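Local coordinates for protein F420-dependent methylenetetrahydromethanopterin dehydrogenase (Methanopyrus kandleri, PDB 1QV9) that catalyses the reversible, coenzyme F420-dependent reduction of methenyl-tetrahydromethanopterin to methylene-tetrahydromethanopterin in methanogenesis from carbon dioxide, working as a homohexamer built as a trimer of dimers, at residues D32-V37 with E61-D66; R128-D133 with E228-I233; D162-K167 with D171-N176; L207-N212 with H238-K243. All blocks are in the same frame, centred on the assembly; numbering follows the deposited sequence.

Contact 1 (D32-V37 with E61-D66); sequences DVEFRV and EDFEPD
The Phe63 ring carries the Arg36 side chain over one face and meets the backbone of Glu34 at its edge, where Glu34 O comes within 3.5 Å of Phe63 CZ. Within the alpha/beta domain this joins strand 33-39, the outermost strand of this chain's parallel sheet, which continues across the subunit interface through Val37, to the last turn of helix 46-63. Arg36 CG sits almost squarely above the ring, 3.7 Å from the centroid and 9° off the normal, a CH-pi contact. The bend at chi2 (-63°) folds the rest of the arginine back across the same ring, and Phe63 CE1 ends up beneath the middle of the guanidinium. The two planes are 38° apart, so the group leans over the ring instead of stacking flat. Glu34 reaches the ring differently: its extended chain runs past the CE1 corner, Glu34 CD lying 3.6 Å from Phe63 CE1, with the carboxylate nearly perpendicular to the ring. A large flat phenylalanine suits this place because it gives apolar backing to the methylenes of both charged residues, while their charged ends pair with each other. Phe35 points away from Phe63 and meets Phe8 edge-to-face. Two bonds fix the guanidinium's rotation: Arg36 NH1 forms a salt bridge to Glu34 OE1 at 2.8 Å, and Arg36 NH2 donates to Phe35 O at 3.0 Å from above the carbonyl plane.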
# COMPACT_ATOMS: atom_id res chain seq x y z
N ASP A 32 28.47 -29.26 13.01
CA ASP A 32 27.95 -30.35 13.83
C ASP A 32 26.77 -31.15 13.31
O ASP A 32 26.20 -31.92 14.07
CB ASP A 32 27.57 -29.82 15.20
CG ASP A 32 26.43 -28.80 15.13
OD1 ASP A 32 25.64 -28.73 16.09
OD2 ASP A 32 26.37 -28.07 14.12
N VAL A 33 26.40 -30.97 12.05
CA VAL A 33 25.29 -31.73 11.47
C VAL A 33 25.62 -32.19 10.05
O VAL A 33 26.45 -31.59 9.37
CB VAL A 33 23.99 -30.87 11.38
CG1 VAL A 33 23.54 -30.46 12.76
CG2 VAL A 33 24.22 -29.63 10.48
N GLU A 34 24.94 -33.23 9.62
CA GLU A 34 25.07 -33.77 8.27
C GLU A 34 23.71 -34.35 7.97
O GLU A 34 23.18 -35.13 8.76
CB GLU A 34 26.13 -34.87 8.21
CG GLU A 34 26.30 -35.41 6.80
CD GLU A 34 27.52 -36.32 6.63
OE1 GLU A 34 27.80 -36.68 5.46
OE2 GLU A 34 28.19 -36.66 7.62
N PHE A 35 23.12 -33.95 6.83
CA PHE A 35 21.80 -34.45 6.47
C PHE A 35 21.77 -35.04 5.07
O PHE A 35 22.60 -34.72 4.21
CB PHE A 35 20.78 -33.29 6.45
CG PHE A 35 20.71 -32.48 7.73
CD1 PHE A 35 20.57 -31.11 7.69
CD2 PHE A 35 20.69 -33.11 8.96
CE1 PHE A 35 20.42 -30.36 8.89
CE2 PHE A 35 20.55 -32.37 10.15
CZ PHE A 35 20.41 -30.99 10.10
N ARG A 36 20.81 -35.91 4.86
CA ARG A 36 20.51 -36.48 3.56
C ARG A 36 19.02 -36.20 3.38
O ARG A 36 18.26 -36.27 4.34
CB ARG A 36 20.75 -37.98 3.50
CG ARG A 36 22.23 -38.40 3.63
CD ARG A 36 23.07 -37.84 2.45
NE ARG A 36 24.46 -38.26 2.62
CZ ARG A 36 25.38 -37.57 3.28
NH1 ARG A 36 26.60 -38.08 3.38
NH2 ARG A 36 25.09 -36.38 3.81
N VAL A 37 18.61 -35.82 2.18
CA VAL A 37 17.20 -35.53 1.89
C VAL A 37 16.78 -36.39 0.71
O VAL A 37 17.49 -36.46 -0.29
CB VAL A 37 17.00 -34.03 1.56
CG1 VAL A 37 15.51 -33.73 1.30
CG2 VAL A 37 17.51 -33.20 2.70
N GLU A 61 21.47 -47.48 6.38
CA GLU A 61 22.40 -48.54 6.77
C GLU A 61 23.84 -48.06 6.86
O GLU A 61 24.55 -48.38 7.82
CB GLU A 61 22.32 -49.72 5.79
CG GLU A 61 23.13 -50.93 6.26
CD GLU A 61 23.20 -52.04 5.23
OE1 GLU A 61 23.71 -53.14 5.58
OE2 GLU A 61 22.76 -51.83 4.08
N ASP A 62 24.29 -47.29 5.87
CA ASP A 62 25.65 -46.78 5.89
C ASP A 62 25.75 -45.40 6.52
O ASP A 62 26.79 -45.03 7.08
CB ASP A 62 26.21 -46.72 4.46
CG ASP A 62 27.65 -46.22 4.42
OD1 ASP A 62 27.86 -45.05 4.01
OD2 ASP A 62 28.56 -46.98 4.80
N PHE A 63 24.68 -44.62 6.41
CA PHE A 63 24.71 -43.26 6.95
C PHE A 63 24.54 -43.22 8.46
O PHE A 63 25.08 -42.34 9.09
CB PHE A 63 23.64 -42.41 6.25
CG PHE A 63 23.70 -40.94 6.57
CD1 PHE A 63 24.84 -40.16 6.32
CD2 PHE A 63 22.57 -40.29 7.10
CE1 PHE A 63 24.86 -38.81 6.59
CE2 PHE A 63 22.58 -38.94 7.36
CZ PHE A 63 23.72 -38.19 7.11
N GLU A 64 23.80 -44.18 9.01
CA GLU A 64 23.56 -44.28 10.45
C GLU A 64 23.00 -42.99 11.06
O GLU A 64 23.62 -42.35 11.93
CB GLU A 64 24.87 -44.66 11.17
CG GLU A 64 25.54 -45.88 10.56
CD GLU A 64 26.73 -46.39 11.37
OE1 GLU A 64 27.51 -45.57 11.88
OE2 GLU A 64 26.88 -47.63 11.47
N PRO A 65 21.81 -42.56 10.60
CA PRO A 65 21.19 -41.35 11.13
C PRO A 65 20.77 -41.50 12.60
O PRO A 65 20.44 -42.60 13.04
CB PRO A 65 19.97 -41.16 10.24
CG PRO A 65 19.59 -42.54 9.88
CD PRO A 65 20.93 -43.22 9.62
N ASP A 66 20.79 -40.38 13.32
CA ASP A 66 20.34 -40.35 14.71
C ASP A 66 18.81 -40.27 14.72
O ASP A 66 18.16 -40.75 15.63
CB ASP A 66 20.99 -39.16 15.38
CG ASP A 66 22.49 -39.30 15.43
OD1 ASP A 66 23.21 -38.37 14.99
OD2 ASP A 66 22.96 -40.37 15.91

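Contact 2 (R128-D133 with E228-I233); sequences RREFLD and ERYVPI
Arg128 lays its guanidinium flat on the ring of Tyr230, the centres 3.6 Å apart and the planes within 5° of parallel, a stacked cation-pi pair. The arginine reaches this position by bending at chi2 (-73°), which carries CD and the guanidinium across the ring in turn; Arg128 NE lies 3.5 Å from Tyr230 CD2 and also donates to Gly220 O, which helps to fix the group's rotation. Tyr230 has its CG between the backbone N and the carbonyl carbon (chi1 66°), a crowded setting that swings the ring off the helix toward the loop. Glu130 is bent too, and its carboxylate comes to the hydroxyl edge of the ring. There Tyr230 OH donates to the syn side of Glu130 OE1 at 2.6 Å, a short bond. A tyrosine fits because one side chain offers a face to a cation and a hydroxyl to an anion; replacing it with an alanine would probably leave Glu130 without this donor and Arg128 without the surface it stacks on. Nearer the backbone, Glu130 CB packs on Val231 CG2 at 3.7 Å. The contact ties the loop leading into helix 134-150 to the early turns of helix 227-257, close to the end of helix 197-223, while Phe278 of the second subunit packs on both Phe131 and Val231.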
# COMPACT_ATOMS: atom_id res chain seq x y z
N ARG A 128 -7.34 -27.30 -7.97
CA ARG A 128 -8.24 -27.66 -9.07
C ARG A 128 -7.50 -27.29 -10.34
O ARG A 128 -6.93 -26.19 -10.44
CB ARG A 128 -9.54 -26.88 -9.01
CG ARG A 128 -10.51 -27.40 -7.96
CD ARG A 128 -11.12 -28.74 -8.44
NE ARG A 128 -12.33 -29.07 -7.68
CZ ARG A 128 -13.13 -30.08 -7.99
NH1 ARG A 128 -14.22 -30.32 -7.27
NH2 ARG A 128 -12.84 -30.85 -9.03
N ARG A 129 -7.50 -28.17 -11.33
CA ARG A 129 -6.81 -27.93 -12.59
C ARG A 129 -7.15 -26.60 -13.31
O ARG A 129 -6.30 -26.00 -13.99
CB ARG A 129 -7.04 -29.13 -13.56
CG ARG A 129 -6.34 -29.00 -14.89
CD ARG A 129 -6.48 -30.26 -15.76
NE ARG A 129 -5.70 -31.38 -15.23
CZ ARG A 129 -6.18 -32.32 -14.42
NH1 ARG A 129 -5.39 -33.29 -13.98
NH2 ARG A 129 -7.46 -32.30 -14.06
N GLU A 130 -8.38 -26.13 -13.18
CA GLU A 130 -8.80 -24.90 -13.83
C GLU A 130 -8.16 -23.64 -13.24
O GLU A 130 -8.24 -22.59 -13.84
CB GLU A 130 -10.31 -24.73 -13.73
CG GLU A 130 -11.13 -25.85 -14.39
CD GLU A 130 -11.49 -27.02 -13.45
OE1 GLU A 130 -12.54 -27.67 -13.71
OE2 GLU A 130 -10.76 -27.30 -12.47
N PHE A 131 -7.53 -23.79 -12.08
CA PHE A 131 -6.97 -22.63 -11.37
C PHE A 131 -5.51 -22.82 -11.02
O PHE A 131 -4.68 -21.91 -11.24
CB PHE A 131 -7.73 -22.44 -10.06
CG PHE A 131 -7.17 -21.36 -9.18
CD1 PHE A 131 -7.28 -20.03 -9.55
CD2 PHE A 131 -6.51 -21.68 -7.99
CE1 PHE A 131 -6.75 -18.99 -8.74
CE2 PHE A 131 -5.98 -20.65 -7.19
CZ PHE A 131 -6.11 -19.33 -7.57
N LEU A 132 -5.19 -23.99 -10.50
CA LEU A 132 -3.80 -24.21 -10.07
C LEU A 132 -2.83 -24.74 -11.12
O LEU A 132 -2.80 -25.96 -11.38
CB LEU A 132 -3.77 -25.15 -8.87
CG LEU A 132 -2.40 -25.15 -8.16
CD1 LEU A 132 -2.37 -23.96 -7.21
CD2 LEU A 132 -2.15 -26.45 -7.45
N ASP A 133 -2.02 -23.86 -11.71
CA ASP A 133 -0.98 -24.30 -12.63
C ASP A 133 0.34 -24.14 -11.85
O ASP A 133 0.30 -23.74 -10.68
CB ASP A 133 -0.96 -23.49 -13.95
CG ASP A 133 -0.43 -22.06 -13.79
OD1 ASP A 133 -0.58 -21.48 -12.70
OD2 ASP A 133 0.11 -21.53 -14.77
N GLU A 228 -18.46 -23.79 -11.98
CA GLU A 228 -18.79 -22.37 -11.90
C GLU A 228 -18.73 -21.89 -10.46
O GLU A 228 -18.69 -20.69 -10.21
CB GLU A 228 -20.20 -22.09 -12.46
CG GLU A 228 -20.33 -22.29 -13.96
CD GLU A 228 -21.72 -21.92 -14.49
OE1 GLU A 228 -21.96 -22.07 -15.71
OE2 GLU A 228 -22.58 -21.49 -13.67
N ARG A 229 -18.77 -22.83 -9.52
CA ARG A 229 -18.68 -22.51 -8.11
C ARG A 229 -17.30 -22.88 -7.54
O ARG A 229 -16.72 -22.06 -6.81
CB ARG A 229 -19.74 -23.26 -7.31
CG ARG A 229 -21.17 -22.76 -7.55
CD ARG A 229 -22.16 -23.67 -6.83
NE ARG A 229 -22.20 -23.49 -5.37
CZ ARG A 229 -22.86 -22.50 -4.75
NH1 ARG A 229 -22.84 -22.43 -3.43
NH2 ARG A 229 -23.53 -21.59 -5.45
N TYR A 230 -16.77 -24.06 -7.83
CA TYR A 230 -15.48 -24.41 -7.21
C TYR A 230 -14.28 -23.62 -7.72
O TYR A 230 -13.33 -23.48 -6.96
CB TYR A 230 -15.17 -25.93 -7.22
CG TYR A 230 -14.94 -26.63 -8.54
CD1 TYR A 230 -15.81 -27.66 -8.97
CD2 TYR A 230 -13.82 -26.36 -9.33
CE1 TYR A 230 -15.55 -28.38 -10.13
CE2 TYR A 230 -13.56 -27.07 -10.49
CZ TYR A 230 -14.43 -28.09 -10.89
OH TYR A 230 -14.16 -28.82 -12.03
N VAL A 231 -14.29 -23.13 -8.95
CA VAL A 231 -13.10 -22.35 -9.40
C VAL A 231 -13.01 -21.05 -8.55
O VAL A 231 -11.91 -20.74 -8.01
CB VAL A 231 -13.13 -22.04 -10.92
CG1 VAL A 231 -11.92 -21.18 -11.33
CG2 VAL A 231 -13.09 -23.36 -11.69
N PRO A 232 -14.12 -20.28 -8.40
CA PRO A 232 -14.07 -19.06 -7.58
C PRO A 232 -13.73 -19.42 -6.13
O PRO A 232 -12.97 -18.70 -5.45
CB PRO A 232 -15.50 -18.50 -7.67
CG PRO A 232 -15.92 -18.90 -9.04
CD PRO A 232 -15.35 -20.30 -9.23
N ILE A 233 -14.27 -20.54 -5.63
CA ILE A 233 -13.96 -20.90 -4.27
C ILE A 233 -12.45 -21.15 -4.06
O ILE A 233 -11.87 -20.58 -3.10
CB ILE A 233 -14.80 -22.16 -3.83
CG1 ILE A 233 -16.28 -21.74 -3.75
CG2 ILE A 233 -14.31 -22.70 -2.49
CD1 ILE A 233 -17.23 -22.93 -3.52

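Contact 3 (D162-K167 with D171-N176); sequences DELIEK and DEISEN
Apolar contact comes from Ile173, whose side chain lies back against the last turns of helix 153-169. Its CG2 meets Leu164 CD1 at 3.8 Å, the two side chains crossing at about a right angle, and its CD1 reaches the backbone at Leu164 O, 3.7 Å away. Extension of the isoleucine along chi2 (175°) carries CD1 that far, while Ile173 CG1 rests 3.9 Å from Lys167 CB. A branched residue suits this spot, since CG2 meets the leucine side chain while CD1 reaches in to the helix backbone and the leucine CG; an alanine here would probably open a gap beside Leu164 and leave the loop less firmly held to the helix. Phe67 of the neighbouring strand touches both Leu164 and Ile173. Among backbone bonds, Glu172 N donates to Lys167 O at 3.0 Å and nearly straight, 169° at the hydrogen. This is the 6→1 bond of a Schellman motif: Asp171, with positive phi, occupies the C-prime position and turns the chain out of the helix toward strand 180-183. The charged contacts run along the surface. Lys167 is extended beyond CG; its NZ leads away from 171-176 and pairs with Asp177, farther along the loop. Lys167 NZ also lies 3.2 Å from Glu163 OE2, one turn earlier on the helix, in a second ion pair. The exposed Glu172 side chain comes to about 4 Å from a bound magnesium ion.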
# COMPACT_ATOMS: atom_id res chain seq x y z
N ASP A 162 16.52 -28.28 16.87
CA ASP A 162 17.82 -27.99 17.47
C ASP A 162 17.95 -28.76 18.81
O ASP A 162 19.03 -29.26 19.12
CB ASP A 162 17.99 -26.49 17.66
CG ASP A 162 18.54 -25.80 16.39
OD1 ASP A 162 18.36 -24.57 16.25
OD2 ASP A 162 19.19 -26.49 15.57
N GLU A 163 16.86 -28.86 19.56
CA GLU A 163 16.86 -29.61 20.83
C GLU A 163 17.13 -31.11 20.54
O GLU A 163 17.92 -31.77 21.23
CB GLU A 163 15.50 -29.45 21.53
CG GLU A 163 15.36 -30.22 22.85
CD GLU A 163 13.92 -30.24 23.37
OE1 GLU A 163 13.32 -29.15 23.53
OE2 GLU A 163 13.38 -31.34 23.63
N LEU A 164 16.47 -31.66 19.53
CA LEU A 164 16.66 -33.06 19.17
C LEU A 164 18.10 -33.31 18.69
O LEU A 164 18.70 -34.37 18.98
CB LEU A 164 15.65 -33.43 18.07
CG LEU A 164 15.31 -34.90 17.90
CD1 LEU A 164 14.69 -35.47 19.18
CD2 LEU A 164 14.35 -35.05 16.71
N ILE A 165 18.67 -32.35 17.96
CA ILE A 165 20.04 -32.48 17.48
C ILE A 165 21.00 -32.52 18.67
O ILE A 165 21.97 -33.28 18.64
CB ILE A 165 20.42 -31.32 16.53
CG1 ILE A 165 19.75 -31.59 15.17
CG2 ILE A 165 21.95 -31.22 16.37
CD1 ILE A 165 19.70 -30.40 14.29
N GLU A 166 20.73 -31.74 19.72
CA GLU A 166 21.64 -31.80 20.86
C GLU A 166 21.61 -33.19 21.50
O GLU A 166 22.66 -33.72 21.89
CB GLU A 166 21.32 -30.69 21.86
CG GLU A 166 21.82 -29.33 21.36
CD GLU A 166 23.29 -29.36 20.93
OE1 GLU A 166 24.17 -29.60 21.81
OE2 GLU A 166 23.59 -29.14 19.73
N LYS A 167 20.42 -33.79 21.59
CA LYS A 167 20.30 -35.14 22.14
C LYS A 167 20.89 -36.22 21.22
O LYS A 167 21.42 -37.25 21.67
CB LYS A 167 18.83 -35.46 22.38
CG LYS A 167 18.23 -34.49 23.36
CD LYS A 167 16.79 -34.79 23.64
CE LYS A 167 16.27 -33.80 24.69
NZ LYS A 167 14.79 -33.91 24.91
N ASP A 171 23.62 -39.55 21.48
CA ASP A 171 22.94 -40.82 21.18
C ASP A 171 21.94 -41.10 22.31
O ASP A 171 21.77 -42.24 22.77
CB ASP A 171 23.93 -41.99 21.07
CG ASP A 171 23.28 -43.28 20.56
OD1 ASP A 171 23.85 -44.37 20.78
OD2 ASP A 171 22.19 -43.22 19.92
N GLU A 172 21.26 -40.05 22.74
CA GLU A 172 20.27 -40.19 23.81
C GLU A 172 18.89 -39.69 23.37
O GLU A 172 18.29 -38.83 24.04
CB GLU A 172 20.73 -39.41 25.05
CG GLU A 172 22.04 -39.93 25.65
CD GLU A 172 22.61 -39.04 26.77
OE1 GLU A 172 23.69 -39.38 27.32
OE2 GLU A 172 21.98 -38.01 27.10
N ILE A 173 18.38 -40.19 22.24
CA ILE A 173 17.05 -39.79 21.80
C ILE A 173 16.04 -40.88 22.12
O ILE A 173 16.00 -41.91 21.44
CB ILE A 173 16.96 -39.47 20.27
CG1 ILE A 173 17.86 -38.28 19.93
CG2 ILE A 173 15.49 -39.16 19.90
CD1 ILE A 173 17.93 -37.96 18.39
N SER A 174 15.26 -40.67 23.18
CA SER A 174 14.22 -41.61 23.57
C SER A 174 12.90 -41.19 22.95
O SER A 174 12.75 -40.06 22.44
CB SER A 174 14.02 -41.60 25.09
OG SER A 174 13.32 -40.42 25.48
N GLU A 175 11.93 -42.08 22.99
CA GLU A 175 10.63 -41.74 22.45
C GLU A 175 10.06 -40.53 23.18
O GLU A 175 9.38 -39.71 22.58
CB GLU A 175 9.66 -42.93 22.55
CG GLU A 175 10.10 -44.09 21.66
CD GLU A 175 9.22 -45.31 21.69
OE1 GLU A 175 9.67 -46.32 21.12
OE2 GLU A 175 8.09 -45.30 22.25
N ASN A 176 10.32 -40.42 24.48
CA ASN A 176 9.83 -39.26 25.22
C ASN A 176 10.51 -37.94 24.86
O ASN A 176 10.03 -36.86 25.24
CB ASN A 176 9.94 -39.53 26.72
CG ASN A 176 8.88 -40.47 27.20
OD1 ASN A 176 7.82 -40.59 26.59
ND2 ASN A 176 9.15 -41.14 28.31

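Contact 4 (L207-N212 with H238-K243)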
# COMPACT_ATOMS: atom_id res chain seq x y z
N LEU A 207 -1.99 -16.16 11.04
CA LEU A 207 -2.03 -17.60 11.20
C LEU A 207 -3.48 -18.06 11.25
O LEU A 207 -3.76 -19.16 10.79
CB LEU A 207 -1.33 -18.06 12.49
CG LEU A 207 0.18 -17.83 12.52
CD1 LEU A 207 0.77 -18.59 13.72
CD2 LEU A 207 0.83 -18.42 11.23
N GLU A 208 -4.37 -17.23 11.79
CA GLU A 208 -5.78 -17.63 11.84
C GLU A 208 -6.28 -17.69 10.41
O GLU A 208 -6.94 -18.67 10.01
CB GLU A 208 -6.61 -16.64 12.67
CG GLU A 208 -8.09 -17.05 12.68
CD GLU A 208 -8.35 -18.26 13.53
OE1 GLU A 208 -9.42 -18.90 13.32
OE2 GLU A 208 -7.50 -18.61 14.39
N ILE A 209 -5.98 -16.66 9.60
CA ILE A 209 -6.45 -16.67 8.21
C ILE A 209 -5.85 -17.86 7.44
O ILE A 209 -6.54 -18.52 6.66
CB ILE A 209 -6.11 -15.33 7.51
CG1 ILE A 209 -6.89 -14.20 8.17
CG2 ILE A 209 -6.32 -15.45 5.98
CD1 ILE A 209 -6.54 -12.79 7.66
N ALA A 210 -4.56 -18.12 7.62
CA ALA A 210 -3.91 -19.23 6.97
C ALA A 210 -4.59 -20.55 7.37
O ALA A 210 -4.81 -21.39 6.52
CB ALA A 210 -2.39 -19.25 7.34
N GLU A 211 -4.88 -20.74 8.66
CA GLU A 211 -5.54 -21.98 9.06
C GLU A 211 -6.91 -22.08 8.37
O GLU A 211 -7.30 -23.17 7.89
CB GLU A 211 -5.69 -22.02 10.59
CG GLU A 211 -6.37 -23.31 11.07
CD GLU A 211 -6.46 -23.41 12.58
OE1 GLU A 211 -7.21 -24.28 13.08
OE2 GLU A 211 -5.77 -22.62 13.26
N ASN A 212 -7.61 -20.95 8.27
CA ASN A 212 -8.96 -20.95 7.63
C ASN A 212 -8.94 -21.22 6.13
O ASN A 212 -9.94 -21.66 5.54
CB ASN A 212 -9.68 -19.62 7.89
CG ASN A 212 -9.93 -19.35 9.40
OD1 ASN A 212 -10.03 -20.27 10.22
ND2 ASN A 212 -10.03 -18.09 9.75
N HIS A 238 -6.76 -18.59 -2.19
CA HIS A 238 -5.43 -18.02 -2.49
C HIS A 238 -5.42 -16.51 -2.21
O HIS A 238 -4.38 -15.97 -1.77
CB HIS A 238 -5.06 -18.33 -3.93
CG HIS A 238 -4.50 -19.71 -4.13
ND1 HIS A 238 -5.05 -20.86 -3.59
CD2 HIS A 238 -3.46 -20.13 -4.89
CE1 HIS A 238 -4.37 -21.92 -4.01
NE2 HIS A 238 -3.41 -21.49 -4.80
N GLU A 239 -6.51 -15.80 -2.47
CA GLU A 239 -6.56 -14.38 -2.12
C GLU A 239 -6.42 -14.22 -0.60
O GLU A 239 -5.80 -13.26 -0.13
CB GLU A 239 -7.85 -13.68 -2.59
CG GLU A 239 -8.05 -13.70 -4.11
CD GLU A 239 -7.10 -12.78 -4.90
OE1 GLU A 239 -6.95 -13.02 -6.12
OE2 GLU A 239 -6.54 -11.82 -4.29
N MSE A 240 -7.01 -15.13 0.19
CA MSE A 240 -6.89 -15.07 1.65
C MSE A 240 -5.42 -15.21 2.06
O MSE A 240 -4.96 -14.44 2.92
CB MSE A 240 -7.68 -16.19 2.30
CG MSE A 240 -9.15 -15.96 2.10
SE MSE A 240 -10.18 -17.57 2.64
CE MSE A 240 -9.81 -17.50 4.54
N MSE A 241 -4.74 -16.18 1.46
CA MSE A 241 -3.34 -16.44 1.82
C MSE A 241 -2.45 -15.24 1.46
O MSE A 241 -1.50 -14.93 2.21
CB MSE A 241 -2.84 -17.71 1.17
CG MSE A 241 -1.45 -18.12 1.65
SE MSE A 241 -1.32 -18.54 3.59
CE MSE A 241 -2.19 -20.31 3.52
N ARG A 242 -2.74 -14.59 0.35
CA ARG A 242 -1.95 -13.40 -0.04
C ARG A 242 -2.12 -12.31 1.04
O ARG A 242 -1.15 -11.62 1.40
CB ARG A 242 -2.41 -12.90 -1.42
CG ARG A 242 -1.90 -11.52 -1.83
CD ARG A 242 -2.23 -11.33 -3.31
NE ARG A 242 -1.83 -10.00 -3.78
CZ ARG A 242 -2.58 -8.91 -3.66
NH1 ARG A 242 -2.13 -7.73 -4.12
NH2 ARG A 242 -3.79 -8.96 -3.10
N LYS A 243 -3.32 -12.13 1.61
CA LYS A 243 -3.51 -11.14 2.67
C LYS A 243 -2.88 -11.57 4.00
O LYS A 243 -2.45 -10.73 4.80
CB LYS A 243 -5.00 -10.82 2.89
CG LYS A 243 -5.53 -9.98 1.72
CD LYS A 243 -4.67 -8.71 1.51
CE LYS A 243 -5.27 -7.71 0.51
NZ LYS A 243 -5.30 -8.28 -0.83
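Ile209 is the first residue of 207-212 to touch the partner helix, its CG2 resting against the backbone and CB of Met240, a selenomethionine like Met241 beside it. Helices 197-223 and 227-257 form an antiparallel hairpin of the helix bundle, joined by a short turn; these segments run 162° to one another, with axes 8.8 Å apart at closest approach. Glu239 pairs with Lys202 of the third subunit and with Lys256 of the second, which brings the hairpin into the hexamer's interfaces; Met240 also packs on Ala205 of the third subunit. The beta branch of Ile209 does the work: CG2, anti to the backbone N, comes 3.5 Å from Met240 O and 4.0 Å from Met240 CB. A branched residue places a methyl group close to the helix it faces, while the same side chain also touches Ala244 and Leu247 further along helix 227-257. Ala210 follows where the backbones come nearest, its CA 5.9 Å from Met241 CA, and so small a side chain lets them do so. Met241 packs against it: bends at chi2 (63°) and chi3 (75°) curl the chain back, and Ala210 CB touches both SE and CE of Met241, each at 4.0 Å. The long, flexible shape of a methionine side chain, whichever heavy atom it carries, suits this seam because it can fold over a small neighbour. Asn212 closes the row through its aliphatic part, Asn212 CB lying 4.0 Å from Met240 CE, the end of a chain bent at chi3.

Contacts 1 and 3 lie together on one side of the chain's centre, in the alpha/beta domain, their centres 14 Å apart. They touch where Val33 CG1 meets Ile165 CG2 at 4.0 Å and where Asp66 O approaches Ile173 CD1 at 3.9 Å. Contacts 2 and 4 occupy the helical part on the opposite side, share helix 227-257 and have centres 17 Å apart; Phe131 and Leu132 of contact 2 pack on His238 of contact 4. Between the pairs, the centres of contacts 2 and 3 are 44 Å apart. Contacts 1, 2 and 4 touch the second subunit, whereas contact 3 meets no other protein chain of the assembly but lies near a bound magnesium ion.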